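Bd3460 (Bdellovibrio bacteriovorus, PDB 5CEC) binds the predatory endopeptidase Bd3459 through its ankyrin repeats and probably serves as the immunity protein that shields the predator from its own enzyme. Local coordinates at residues G131-L134 / F135-A138. Residues are numbered along the deposited sequence; the frame is centred on the assembly and turned at random.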
ATOM      1  N   GLY B 131      16.622  16.343 -14.326  1.00 16.31           N
ATOM      2  CA  GLY B 131      16.412  17.571 -13.554  1.00 16.62           C
ATOM      3  C   GLY B 131      14.975  18.070 -13.657  1.00 16.40           C
ATOM      4  O   GLY B 131      14.716  19.268 -13.777  1.00 16.69           O
ATOM      5  N   ASP B 132      14.024  17.150 -13.615  1.00 15.85           N
ATOM      6  CA  ASP B 132      12.613  17.502 -13.639  1.00 14.93           C
ATOM      7  C   ASP B 132      12.297  18.478 -12.501  1.00 14.15           C
ATOM      8  O   ASP B 132      12.813  18.351 -11.376  1.00 15.39           O
ATOM      9  CB  ASP B 132      11.732  16.280 -13.456  1.00 15.12           C
ATOM     10  CG  ASP B 132      11.558  15.439 -14.707  1.00 15.14           C
ATOM     11  OD1 ASP B 132      11.953  15.870 -15.806  1.00 17.00           O
ATOM     12  OD2 ASP B 132      10.946  14.356 -14.532  1.00 16.79           O
ATOM     13  N   THR B 133      11.477  19.464 -12.833  1.00 14.25           N
ATOM     14  CA  THR B 133      10.940  20.329 -11.795  1.00 14.31           C
ATOM     15  C   THR B 133       9.937  19.574 -10.938  1.00 13.46           C
ATOM     16  O   THR B 133       9.320  18.604 -11.387  1.00 14.27           O
ATOM     17  CB  THR B 133      10.264  21.586 -12.346  1.00 14.68           C
ATOM     18  OG1 THR B 133       9.119  21.191 -13.107  1.00 14.91           O
ATOM     19  CG2 THR B 133      11.223  22.394 -13.204  1.00 15.79           C
ATOM     20  N   LEU B 134       9.761  20.026  -9.711  1.00 13.76           N
ATOM     21  CA  LEU B 134       8.682  19.513  -8.849  1.00 13.71           C
ATOM     22  C   LEU B 134       7.327  19.578  -9.569  1.00 13.77           C
ATOM     23  O   LEU B 134       6.521  18.633  -9.506  1.00 13.80           O
ATOM     24  CB  LEU B 134       8.601  20.302  -7.550  1.00 13.38           C
ATOM     25  CG  LEU B 134       7.704  19.717  -6.473  1.00 14.12           C
ATOM     26  CD1 LEU B 134       8.425  18.551  -5.790  1.00 14.90           C
ATOM     27  CD2 LEU B 134       7.333  20.769  -5.447  1.00 14.63           C
ATOM     28  N   PHE B 135       7.077  20.711 -10.222  1.00 13.70           N
ATOM     29  CA  PHE B 135       5.822  20.880 -10.960  1.00 14.21           C
ATOM     30  C   PHE B 135       5.627  19.778 -11.988  1.00 14.22           C
ATOM     31  O   PHE B 135       4.536  19.216 -12.088  1.00 14.45           O
ATOM     32  CB  PHE B 135       5.724  22.245 -11.669  1.00 14.44           C
ATOM     33  CG  PHE B 135       4.484  22.337 -12.493  1.00 14.74           C
ATOM     34  CD1 PHE B 135       3.253  22.441 -11.888  1.00 14.83           C
ATOM     35  CD2 PHE B 135       4.551  22.223 -13.873  1.00 14.65           C
ATOM     36  CE1 PHE B 135       2.087  22.418 -12.644  1.00 15.75           C
ATOM     37  CE2 PHE B 135       3.414  22.170 -14.634  1.00 15.01           C
ATOM     38  CZ  PHE B 135       2.172  22.286 -14.023  1.00 16.89           C
ATOM     39  N   MET B 136       6.667  19.486 -12.765  1.00 13.80           N
ATOM     40  CA  MET B 136       6.556  18.435 -13.770  1.00 14.00           C
ATOM     41  C   MET B 136       6.161  17.094 -13.194  1.00 13.77           C
ATOM     42  O   MET B 136       5.326  16.394 -13.742  1.00 14.13           O
ATOM     43  CB  MET B 136       7.871  18.285 -14.550  1.00 15.36           C
ATOM     44  CG  MET B 136       8.095  19.406 -15.500  1.00 16.14           C
ATOM     45  SD  MET B 136       9.748  19.412 -16.213  1.00 17.78           S
ATOM     46  CE  MET B 136       9.673  17.999 -17.304  1.00 17.82           C
ATOM     47  N   ARG B 137       6.777  16.730 -12.096  1.00 12.96           N
ATOM     48  CA  ARG B 137       6.513  15.461 -11.474  1.00 13.50           C
ATOM     49  C   ARG B 137       5.069  15.399 -10.968  1.00 13.88           C
ATOM     50  O   ARG B 137       4.354  14.399 -11.156  1.00 15.09           O
ATOM     51  CB  ARG B 137       7.539  15.172 -10.367  1.00 14.14           C
ATOM     52  CG  ARG B 137       7.411  13.787  -9.748  1.00 14.01           C
ATOM     53  CD  ARG B 137       7.528  12.630 -10.731  1.00 14.20           C
ATOM     54  NE  ARG B 137       8.702  12.792 -11.597  1.00 14.35           N
ATOM     55  CZ  ARG B 137       9.961  12.452 -11.289  1.00 13.80           C
ATOM     56  NH1 ARG B 137      10.226  11.804 -10.174  1.00 13.77           N
ATOM     57  NH2 ARG B 137      10.942  12.770 -12.114  1.00 13.96           N
ATOM     58  N   ALA B 138       4.622  16.460 -10.298  1.00 13.77           N
ATOM     59  CA  ALA B 138       3.212  16.549  -9.868  1.00 14.78           C
ATOM     60  C   ALA B 138       2.244  16.547 -11.056  1.00 14.77           C
ATOM     61  O   ALA B 138       1.205  15.897 -11.015  1.00 16.45           O
ATOM     62  CB  ALA B 138       3.014  17.788  -9.021  1.00 15.64           C
TER
HETATM   63  O   HOH W   1       8.193  14.132 -14.014  1.00 17.49           O
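The guanidinium of Arg137 meets the carboxylate of Asp132 at its edge: NH2 donates to OD2 over 2.9 Å in a salt bridge that lies in the guanidinium plane, while the two planes stand 78° apart. The setting is the start of helix 134-141 in the ankyrin-repeat fold, with Thr133 as N-cap; Thr133-Leu134 probably corresponds to the opening of the TPLH motif of such repeats. OD2 is approached on its anti side, 21° out of the carboxylate plane. A water in the same guanidinium plane accepts from Arg137 NE and donates to Asp132 OD2, closing a ring that fixes how the guanidinium is turned. Arginine suits this place because its flat group offers separate edge donors, NH2 and NE, on a chain long enough to fold back to Asp132. Gln400 of the Bd3459 chain packs against Arg137. The short carboxylate of Asp132 has two oxygens for two jobs, OD1 being bonded by Asn161 ND2. Threonine fits because a chi1 of 65° turns OG1 to the first turn, where it accepts from Met136 N at 3.0 Å. Helical bonds then follow, Arg137 N to Thr133 O and Ala138 N to Leu134 O. Leu134 and Phe135 supply apolar bulk to the stacked repeats, both reaching Ile149 of helix 143-152, and Leu134 also covers Leu100 and Val104. Met136's unbranched chain passes Thr133 OG1, CG 3.2 Å from it, and leaves CE 3.5 Å from Asp132 OD1.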